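Local structure of hypothetical nigD-like protein (Bacteroides caccae, 3QWN) at residues L116-N121 with H126-V131; P89-G94 with L146-A151; L112-N117 with I183-Y188. The protein is of unknown function but probably acts as an immunity protein or antitoxin that protects its producer against a bacteriocin-type toxin. All coordinates share one frame; numbering follows the deposited sequence.

Interaction 1: residues L116-N121 with H126-V131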
loop_
_atom_site.group_PDB
_atom_site.type_symbol
_atom_site.label_atom_id
_atom_site.label_comp_id
_atom_site.label_asym_id
_atom_site.label_seq_id
_atom_site.Cartn_x
_atom_site.Cartn_y
_atom_site.Cartn_z
ATOM N N LEU A 116 -4.710 2.791 6.545
ATOM C CA LEU A 116 -4.845 2.369 7.930
ATOM C C LEU A 116 -4.970 3.558 8.842
ATOM O O LEU A 116 -4.480 4.638 8.522
ATOM C CB LEU A 116 -3.630 1.522 8.371
ATOM C CG LEU A 116 -3.231 0.314 7.515
ATOM C CD1 LEU A 116 -1.973 -0.328 8.069
ATOM C CD2 LEU A 116 -4.375 -0.721 7.420
ATOM N N ASN A 117 -5.620 3.367 9.983
ATOM C CA ASN A 117 -5.639 4.375 11.030
ATOM C C ASN A 117 -4.900 3.793 12.214
ATOM O O ASN A 117 -5.170 2.663 12.651
ATOM C CB ASN A 117 -7.032 4.894 11.426
ATOM C CG ASN A 117 -6.902 6.100 12.328
ATOM O OD1 ASN A 117 -6.496 7.198 11.897
ATOM N ND2 ASN A 117 -7.090 5.881 13.630
ATOM N N LEU A 118 -3.935 4.563 12.691
ATOM C CA LEU A 118 -3.032 4.271 13.797
ATOM C C LEU A 118 -3.200 5.288 14.890
ATOM O O LEU A 118 -3.540 6.439 14.615
ATOM C CB LEU A 118 -1.579 4.411 13.265
ATOM C CG LEU A 118 -0.894 3.222 12.664
ATOM C CD1 LEU A 118 -1.489 2.866 11.311
ATOM C CD2 LEU A 118 0.546 3.547 12.465
ATOM N N LYS A 119 -2.864 4.899 16.099
ATOM C CA LYS A 119 -2.774 5.787 17.239
ATOM C C LYS A 119 -1.279 5.797 17.549
ATOM O O LYS A 119 -0.684 4.749 17.818
ATOM C CB LYS A 119 -3.696 5.364 18.413
ATOM C CG LYS A 119 -5.152 5.836 18.265
ATOM C CD LYS A 119 -5.439 7.143 19.025
ATOM C CE LYS A 119 -6.906 7.377 19.323
ATOM N NZ LYS A 119 -7.111 8.660 20.056
ATOM N N VAL A 120 -0.652 6.970 17.338
ATOM C CA VAL A 120 0.791 7.184 17.475
ATOM C C VAL A 120 1.101 8.292 18.501
ATOM O O VAL A 120 0.202 8.874 19.116
ATOM C CB VAL A 120 1.416 7.551 16.085
ATOM C CG1 VAL A 120 1.109 6.493 15.034
ATOM C CG2 VAL A 120 0.965 8.946 15.615
ATOM N N ASN A 121 2.396 8.551 18.691
ATOM C CA ASN A 121 2.907 9.671 19.461
ATOM C C ASN A 121 4.042 10.275 18.625
ATOM O O ASN A 121 3.767 11.101 17.758
ATOM C CB ASN A 121 3.316 9.276 20.863
ATOM C CG ASN A 121 3.868 10.434 21.676
ATOM O OD1 ASN A 121 3.722 11.625 21.337
ATOM N ND2 ASN A 121 4.537 10.110 22.769
ATOM N N HIS A 126 7.191 3.077 12.942
ATOM C CA HIS A 126 6.146 2.092 12.806
ATOM C C HIS A 126 6.548 1.253 11.604
ATOM O O HIS A 126 6.741 1.779 10.507
ATOM C CB HIS A 126 4.765 2.750 12.682
ATOM C CG HIS A 126 4.269 3.333 13.973
ATOM N ND1 HIS A 126 3.299 2.703 14.727
ATOM C CD2 HIS A 126 4.658 4.454 14.622
ATOM C CE1 HIS A 126 3.107 3.471 15.783
ATOM N NE2 HIS A 126 3.904 4.533 15.764
ATOM N N VAL A 127 6.824 -0.023 11.854
ATOM C CA VAL A 127 7.297 -0.943 10.825
ATOM C C VAL A 127 6.144 -1.859 10.410
ATOM O O VAL A 127 5.520 -2.503 11.252
ATOM C CB VAL A 127 8.567 -1.742 11.269
ATOM C CG1 VAL A 127 9.095 -2.610 10.128
ATOM C CG2 VAL A 127 9.662 -0.805 11.776
ATOM N N PHE A 128 5.844 -1.859 9.100
ATOM C CA PHE A 128 4.803 -2.662 8.489
ATOM C C PHE A 128 5.405 -3.745 7.596
ATOM O O PHE A 128 6.450 -3.527 6.974
ATOM C CB PHE A 128 3.842 -1.795 7.680
ATOM C CG PHE A 128 3.053 -0.828 8.525
ATOM C CD1 PHE A 128 1.926 -1.253 9.238
ATOM C CD2 PHE A 128 3.429 0.511 8.611
ATOM C CE1 PHE A 128 1.213 -0.367 10.043
ATOM C CE2 PHE A 128 2.700 1.402 9.399
ATOM C CZ PHE A 128 1.613 0.948 10.129
ATOM N N GLY A 129 4.702 -4.879 7.525
ATOM C CA GLY A 129 5.023 -6.003 6.670
ATOM C C GLY A 129 3.788 -6.847 6.425
ATOM O O GLY A 129 2.726 -6.598 6.998
ATOM N N ILE A 130 3.922 -7.852 5.563
ATOM C CA ILE A 130 2.897 -8.820 5.249
ATOM C C ILE A 130 3.476 -10.203 5.488
ATOM O O ILE A 130 4.490 -10.570 4.879
ATOM C CB ILE A 130 2.345 -8.655 3.801
ATOM C CG1 ILE A 130 1.581 -7.307 3.602
ATOM C CG2 ILE A 130 1.491 -9.883 3.381
ATOM C CD1 ILE A 130 0.185 -7.155 4.393
ATOM N N VAL A 131 2.845 -10.956 6.397
ATOM C CA VAL A 131 3.211 -12.337 6.696
ATOM C C VAL A 131 2.385 -13.207 5.746
ATOM O O VAL A 131 1.159 -13.196 5.800
ATOM C CB VAL A 131 3.032 -12.715 8.186
ATOM C CG1 VAL A 131 3.606 -14.100 8.464
ATOM C CG2 VAL A 131 3.673 -11.665 9.095
#

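Interaction 2: residues P89-G94 with L146-A151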
loop_
_atom_site.group_PDB
_atom_site.type_symbol
_atom_site.label_atom_id
_atom_site.label_comp_id
_atom_site.label_asym_id
_atom_site.label_seq_id
_atom_site.Cartn_x
_atom_site.Cartn_y
_atom_site.Cartn_z
ATOM N N PRO A 89 13.975 -14.193 7.079
ATOM C CA PRO A 89 14.876 -13.485 8.010
ATOM C C PRO A 89 14.370 -12.128 8.540
ATOM O O PRO A 89 14.830 -11.724 9.616
ATOM C CB PRO A 89 16.142 -13.281 7.174
ATOM C CG PRO A 89 16.150 -14.428 6.243
ATOM C CD PRO A 89 14.712 -14.607 5.863
ATOM N N THR A 90 13.452 -11.425 7.825
ATOM C CA THR A 90 12.920 -10.138 8.313
ATOM C C THR A 90 12.111 -10.328 9.611
ATOM O O THR A 90 12.023 -9.397 10.416
ATOM C CB THR A 90 12.058 -9.391 7.264
ATOM O OG1 THR A 90 11.099 -10.258 6.665
ATOM C CG2 THR A 90 12.864 -8.733 6.196
ATOM N N TYR A 91 11.532 -11.535 9.810
ATOM C CA TYR A 91 10.685 -11.841 10.966
ATOM C C TYR A 91 11.428 -12.627 12.046
ATOM O O TYR A 91 10.791 -13.178 12.947
ATOM C CB TYR A 91 9.417 -12.603 10.506
ATOM C CG TYR A 91 8.564 -11.822 9.531
ATOM C CD1 TYR A 91 8.184 -10.512 9.806
ATOM C CD2 TYR A 91 8.134 -12.394 8.334
ATOM C CE1 TYR A 91 7.430 -9.775 8.901
ATOM C CE2 TYR A 91 7.368 -11.669 7.424
ATOM C CZ TYR A 91 7.014 -10.360 7.716
ATOM O OH TYR A 91 6.275 -9.619 6.832
ATOM N N ARG A 92 12.769 -12.632 11.983
ATOM C CA ARG A 92 13.652 -13.349 12.909
ATOM C C ARG A 92 13.386 -13.004 14.390
ATOM O O ARG A 92 13.372 -13.914 15.238
ATOM C CB ARG A 92 15.124 -13.057 12.573
ATOM C CG ARG A 92 15.887 -14.252 12.016
ATOM C CD ARG A 92 17.394 -14.031 12.099
ATOM N NE ARG A 92 17.861 -13.009 11.154
ATOM C CZ ARG A 92 18.394 -13.272 9.965
ATOM N NH1 ARG A 92 18.530 -14.527 9.554
ATOM N NH2 ARG A 92 18.778 -12.283 9.170
ATOM N N ASP A 93 13.143 -11.694 14.688
ATOM C CA ASP A 93 12.906 -11.220 16.056
ATOM C C ASP A 93 11.435 -11.376 16.509
ATOM O O ASP A 93 11.075 -10.896 17.587
ATOM C CB ASP A 93 13.387 -9.777 16.220
ATOM C CG ASP A 93 14.892 -9.617 16.038
ATOM O OD1 ASP A 93 15.648 -10.521 16.474
ATOM O OD2 ASP A 93 15.316 -8.583 15.470
ATOM N N GLY A 94 10.640 -12.110 15.729
ATOM C CA GLY A 94 9.241 -12.380 16.041
ATOM C C GLY A 94 8.222 -11.525 15.316
ATOM O O GLY A 94 8.515 -10.409 14.880
ATOM N N LEU A 146 -1.215 -11.713 6.587
ATOM C CA LEU A 146 -1.395 -11.196 7.935
ATOM C C LEU A 146 -0.559 -9.952 8.058
ATOM O O LEU A 146 0.624 -9.983 7.722
ATOM C CB LEU A 146 -1.018 -12.226 9.016
ATOM C CG LEU A 146 -0.995 -11.747 10.488
ATOM C CD1 LEU A 146 -2.388 -11.222 10.958
ATOM C CD2 LEU A 146 -0.523 -12.872 11.394
ATOM N N LEU A 147 -1.179 -8.846 8.510
ATOM C CA LEU A 147 -0.452 -7.611 8.687
ATOM C C LEU A 147 0.529 -7.722 9.863
ATOM O O LEU A 147 0.150 -8.129 10.972
ATOM C CB LEU A 147 -1.394 -6.403 8.899
ATOM C CG LEU A 147 -0.701 -5.042 9.010
ATOM C CD1 LEU A 147 -0.182 -4.566 7.671
ATOM C CD2 LEU A 147 -1.589 -4.035 9.644
ATOM N N TYR A 148 1.782 -7.353 9.591
ATOM C CA TYR A 148 2.823 -7.198 10.575
ATOM C C TYR A 148 2.885 -5.702 10.896
ATOM O O TYR A 148 2.986 -4.875 9.975
ATOM C CB TYR A 148 4.165 -7.731 10.042
ATOM C CG TYR A 148 5.362 -7.401 10.912
ATOM C CD1 TYR A 148 5.951 -6.137 10.875
ATOM C CD2 TYR A 148 5.953 -8.371 11.716
ATOM C CE1 TYR A 148 7.039 -5.821 11.687
ATOM C CE2 TYR A 148 7.074 -8.080 12.493
ATOM C CZ TYR A 148 7.610 -6.800 12.479
ATOM O OH TYR A 148 8.713 -6.492 13.238
ATOM N N HIS A 149 2.809 -5.349 12.181
ATOM C CA HIS A 149 2.924 -3.962 12.593
ATOM C C HIS A 149 3.666 -3.893 13.910
ATOM O O HIS A 149 3.178 -4.383 14.929
ATOM C CB HIS A 149 1.556 -3.227 12.667
ATOM C CG HIS A 149 1.643 -1.849 13.273
ATOM N ND1 HIS A 149 0.688 -1.394 14.160
ATOM C CD2 HIS A 149 2.610 -0.895 13.147
ATOM C CE1 HIS A 149 1.079 -0.175 14.519
ATOM N NE2 HIS A 149 2.237 0.159 13.942
ATOM N N ASP A 150 4.852 -3.272 13.876
ATOM C CA ASP A 150 5.686 -3.031 15.046
ATOM C C ASP A 150 5.677 -1.533 15.328
ATOM O O ASP A 150 6.215 -0.761 14.537
ATOM C CB ASP A 150 7.107 -3.559 14.814
ATOM C CG ASP A 150 8.057 -3.521 16.003
ATOM O OD1 ASP A 150 7.579 -3.296 17.149
ATOM O OD2 ASP A 150 9.273 -3.739 15.792
ATOM N N ALA A 151 5.005 -1.121 16.418
ATOM C CA ALA A 151 4.896 0.289 16.839
ATOM C C ALA A 151 6.115 0.713 17.625
ATOM O O ALA A 151 6.226 1.883 17.963
ATOM C CB ALA A 151 3.640 0.496 17.680
#

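Interaction 3: residues L112-N117 with I183-Y188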
loop_
_atom_site.group_PDB
_atom_site.type_symbol
_atom_site.label_atom_id
_atom_site.label_comp_id
_atom_site.label_asym_id
_atom_site.label_seq_id
_atom_site.Cartn_x
_atom_site.Cartn_y
_atom_site.Cartn_z
ATOM N N LEU A 112 -2.378 -4.527 -3.561
ATOM C CA LEU A 112 -3.438 -4.583 -2.572
ATOM C C LEU A 112 -3.244 -3.280 -1.761
ATOM O O LEU A 112 -2.303 -3.191 -0.981
ATOM C CB LEU A 112 -3.409 -5.871 -1.711
ATOM C CG LEU A 112 -4.406 -5.890 -0.526
ATOM C CD1 LEU A 112 -5.852 -6.076 -1.001
ATOM C CD2 LEU A 112 -4.014 -6.928 0.530
ATOM N N ASN A 113 -4.058 -2.237 -2.037
ATOM C CA ASN A 113 -3.916 -0.928 -1.389
ATOM C C ASN A 113 -4.769 -0.810 -0.146
ATOM O O ASN A 113 -5.835 -1.398 -0.067
ATOM C CB ASN A 113 -4.255 0.217 -2.347
ATOM C CG ASN A 113 -3.706 -0.024 -3.711
ATOM O OD1 ASN A 113 -2.541 0.126 -3.930
ATOM N ND2 ASN A 113 -4.488 -0.590 -4.596
HETATM N N MSE A 114 -4.268 -0.089 0.832
HETATM C CA MSE A 114 -4.998 0.112 2.057
HETATM C C MSE A 114 -4.560 1.363 2.740
HETATM O O MSE A 114 -3.383 1.753 2.675
HETATM C CB MSE A 114 -4.924 -1.092 3.038
HETATM C CG MSE A 114 -3.582 -1.309 3.727
HETATM SE SE MSE A 114 -3.523 -3.107 4.578
HETATM C CE MSE A 114 -3.435 -4.170 2.943
ATOM N N ILE A 115 -5.554 1.984 3.395
ATOM C CA ILE A 115 -5.419 3.144 4.258
ATOM C C ILE A 115 -5.691 2.631 5.661
ATOM O O ILE A 115 -6.758 2.065 5.926
ATOM C CB ILE A 115 -6.353 4.298 3.860
ATOM C CG1 ILE A 115 -6.132 4.718 2.391
ATOM C CG2 ILE A 115 -6.172 5.457 4.827
ATOM C CD1 ILE A 115 -7.148 5.776 1.871
ATOM N N LEU A 116 -4.710 2.791 6.545
ATOM C CA LEU A 116 -4.845 2.369 7.930
ATOM C C LEU A 116 -4.970 3.558 8.842
ATOM O O LEU A 116 -4.480 4.638 8.522
ATOM C CB LEU A 116 -3.630 1.522 8.371
ATOM C CG LEU A 116 -3.231 0.314 7.515
ATOM C CD1 LEU A 116 -1.973 -0.328 8.069
ATOM C CD2 LEU A 116 -4.375 -0.721 7.420
ATOM N N ASN A 117 -5.620 3.367 9.983
ATOM C CA ASN A 117 -5.639 4.375 11.030
ATOM C C ASN A 117 -4.900 3.793 12.214
ATOM O O ASN A 117 -5.170 2.663 12.651
ATOM C CB ASN A 117 -7.032 4.894 11.426
ATOM C CG ASN A 117 -6.902 6.100 12.328
ATOM O OD1 ASN A 117 -6.496 7.198 11.897
ATOM N ND2 ASN A 117 -7.090 5.881 13.630
ATOM N N ILE A 183 -7.006 -13.292 -2.324
ATOM C CA ILE A 183 -6.201 -12.763 -1.225
ATOM C C ILE A 183 -7.106 -12.640 -0.010
ATOM O O ILE A 183 -8.140 -11.975 -0.083
ATOM C CB ILE A 183 -5.484 -11.428 -1.575
ATOM C CG1 ILE A 183 -4.510 -11.629 -2.772
ATOM C CG2 ILE A 183 -4.768 -10.823 -0.342
ATOM C CD1 ILE A 183 -4.535 -10.521 -3.719
ATOM N N LYS A 184 -6.724 -13.296 1.091
ATOM C CA LYS A 184 -7.441 -13.247 2.360
ATOM C C LYS A 184 -6.541 -12.522 3.368
ATOM O O LYS A 184 -5.527 -13.065 3.811
ATOM C CB LYS A 184 -7.841 -14.645 2.817
ATOM C CG LYS A 184 -8.901 -15.265 1.924
ATOM C CD LYS A 184 -9.382 -16.571 2.486
ATOM C CE LYS A 184 -10.336 -17.269 1.550
ATOM N NZ LYS A 184 -10.941 -18.445 2.200
ATOM N N PHE A 185 -6.885 -11.269 3.666
ATOM C CA PHE A 185 -6.110 -10.391 4.530
ATOM C C PHE A 185 -6.653 -10.350 5.963
ATOM O O PHE A 185 -7.830 -10.076 6.181
ATOM C CB PHE A 185 -6.055 -8.966 3.930
ATOM C CG PHE A 185 -5.346 -7.942 4.784
ATOM C CD1 PHE A 185 -3.955 -7.915 4.860
ATOM C CD2 PHE A 185 -6.069 -7.002 5.515
ATOM C CE1 PHE A 185 -3.308 -6.971 5.656
ATOM C CE2 PHE A 185 -5.414 -6.047 6.304
ATOM C CZ PHE A 185 -4.038 -6.041 6.367
ATOM N N LYS A 186 -5.759 -10.607 6.935
ATOM C CA LYS A 186 -6.014 -10.556 8.374
ATOM C C LYS A 186 -5.153 -9.473 9.014
ATOM O O LYS A 186 -4.079 -9.143 8.501
ATOM C CB LYS A 186 -5.728 -11.907 9.031
ATOM C CG LYS A 186 -6.866 -12.911 8.916
ATOM C CD LYS A 186 -6.511 -14.242 9.568
ATOM C CE LYS A 186 -7.405 -15.366 9.109
ATOM N NZ LYS A 186 -7.199 -16.605 9.908
ATOM N N TYR A 187 -5.615 -8.921 10.133
ATOM C CA TYR A 187 -4.886 -7.859 10.851
ATOM C C TYR A 187 -5.408 -7.776 12.277
ATOM O O TYR A 187 -6.587 -8.079 12.518
ATOM C CB TYR A 187 -5.036 -6.479 10.132
ATOM C CG TYR A 187 -6.441 -5.896 10.188
ATOM C CD1 TYR A 187 -7.476 -6.433 9.424
ATOM C CD2 TYR A 187 -6.738 -4.818 11.022
ATOM C CE1 TYR A 187 -8.774 -5.920 9.499
ATOM C CE2 TYR A 187 -8.037 -4.310 11.117
ATOM C CZ TYR A 187 -9.048 -4.851 10.343
ATOM O OH TYR A 187 -10.306 -4.280 10.397
ATOM N N TYR A 188 -4.546 -7.365 13.209
ATOM C CA TYR A 188 -4.951 -7.195 14.599
ATOM C C TYR A 188 -5.493 -5.802 14.792
ATOM O O TYR A 188 -4.932 -4.837 14.273
ATOM C CB TYR A 188 -3.799 -7.498 15.561
ATOM C CG TYR A 188 -3.585 -8.986 15.781
ATOM C CD1 TYR A 188 -3.032 -9.789 14.783
ATOM C CD2 TYR A 188 -3.914 -9.588 16.995
ATOM C CE1 TYR A 188 -2.807 -11.147 14.988
ATOM C CE2 TYR A 188 -3.724 -10.959 17.200
ATOM C CZ TYR A 188 -3.165 -11.738 16.191
ATOM O OH TYR A 188 -2.939 -13.096 16.347
#

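Interaction 1: residues L116-N121 with H126-V131
The CA atoms of Leu116 and Phe128 lie 10.9 Å apart, a spacing that narrows to 8.7 Å between the CA atoms of Val120 and His126 as the two segments approach the short loop that joins them. No hydrogen bond passes between them, because 116-121 ends a strand of the three-stranded sheet and 126-131 runs along a strand of the five-stranded one. The chain crosses from one layer to the other as a beta arch within the NigD-like C-terminal beta sandwich, and the facing strands meet through side chains.

Leu118 is the central wedge. Its CD2 lies 3.7 Å from His126 ND1 and reaches Phe128 at the ring edge, in plane, 3.7 Å from CZ; CD1 also reaches CZ, so both methyls of the fork crowd that one ring carbon. On the side away from the loop, Leu116 CD1 comes obliquely to Phe128 CE1, also at 3.7 Å. From the larger sheet and the loop leading into it, two aromatic rings thus meet three aliphatic side chains of 116-121.

His126 is polar at both ring nitrogens, and both are satisfied in this buried setting: ND1 is hydrogen-bonded to His149 NE2, and NE2 to Asp154 OD2, which the backbone N of Asn121 also grips. The nearby carboxylate would tend to favour a proton on NE2. His149, on the neighbouring strand 142-150, also stacks on Phe128, so it contacts both aromatic residues of this segment. At the loop end Val120 meets the imidazole obliquely. With CG1 turned anti to its carbonyl carbon (chi1 -56°), this methyl comes within 3.5 Å of His126 NE2 and 3.7 Å of His126 CE1.

Interaction 2: residues P89-G94 with L146-A151
Tyr91 and Tyr148 bring the two backbones to their nearest point, with CA atoms 9.1 Å apart: a type I beta turn from Tyr91 to Gly94, closed by Gly94 N donating to Tyr91 O at 3.0 Å, stands over the strand 142-150 without a hydrogen bond between the segments. The contact lies on the outer face of the five-stranded sheet of the beta sandwich. Leu147 and His149 on the same strand face the other sheet, whereas Tyr148 points out toward the loop that follows the short strand 84-85.

The two phenol rings are an oblique aromatic pair, neither stacked nor edge-to-face. Their centroids are 5.2 Å apart and their planes are inclined at 41°, and the side chains run past each other in opposite directions. One flank of Tyr91 does the touching: CE1 comes to 3.5 Å from Tyr148 CD2, and CD1 to 3.6 Å from the same atom. CG of Tyr148 stands trans to the backbone N (chi1 170°), extending the ring toward the turn, and its CD2-CE2 side meets Tyr91. Thr90 OG1 sits 3.9 Å above the plane of the Tyr91 ring, over its centre, and the Tyr91 hydroxyl makes a weak hydrogen bond to Ile130 O on strand 127-133. Val131 and Lys96 pack against Tyr91 and Tyr148 respectively.

Gly94 contributes a backbone atom: its O lies in the plane of the Tyr148 ring, at the edge, 3.6 Å from CE2. A carbonyl oxygen opposite the electropositive rim of a ring is a favourable electrostatic match, though not a hydrogen bond. Between the two segments the attraction is therefore probably mostly dispersion between aromatic carbons, while the Tyr91 hydroxyl adds a weak polar tie to strand 127-133.

Interaction 3: residues L112-N117 with I183-Y188
The hydrophobic core between the two sheets of the beta sandwich is filled here by Met114 and Phe185, with Leu112 and Ile183 beside them. Strand 112-117, in the middle of the three-stranded sheet, runs in nearly the same direction as strand 183-188 of the five-stranded sheet. Their axes approach to 10.9 Å and cross at -27°, the modest twist of aligned sandwich packing, so the layers meet through side chains and share no hydrogen bond.

Met114, present as selenomethionine, forms a Met-aromatic contact with Phe185. The two side chains advance from opposite directions, and the ring is carried into the interlayer core by a CB-CG bond extended away from its backbone N (chi1 176°). The selenium stands obliquely to the ring, 3.5 Å from Phe185 CZ. Ile105 and Leu164, from the flanking strands of the smaller sheet, pack on Met114, while Leu147 lies against Phe185 from strand 142-150.

Beside this pair Leu112 CD2 meets Ile183 CG2 at 4.1 Å and lies 4.4 Å from Phe185 CD1, spanning two residues of the facing strand with a single methyl. The bend at the last torsion of Met114 (chi3 71°) sets its methyl over the aromatic face, giving a CH-pi contact with CE 4.1 Å from the Phe185 ring centroid.

From the N terminus, 89-94 comes first and is met by 146-151 after 51 intervening residues, so interaction 2 closes a long loop. Interaction 1 is nested inside that loop, joining 116-121 to 126-131 across a tight arch. Interaction 3 starts from the same strand as interaction 1, sharing Leu116 and Asn117, but runs on to 183-188 and therefore crosses interaction 2. Together they bind the two sheets face to face and fold an outer loop onto the larger sheet. In that sheet 126-131, 146-151 and 183-188 are successive neighbours: Val131 N lies 2.8 Å from Leu146 O, and Leu147 N lies 2.9 Å from Lys186 O, both probable hydrogen bonds.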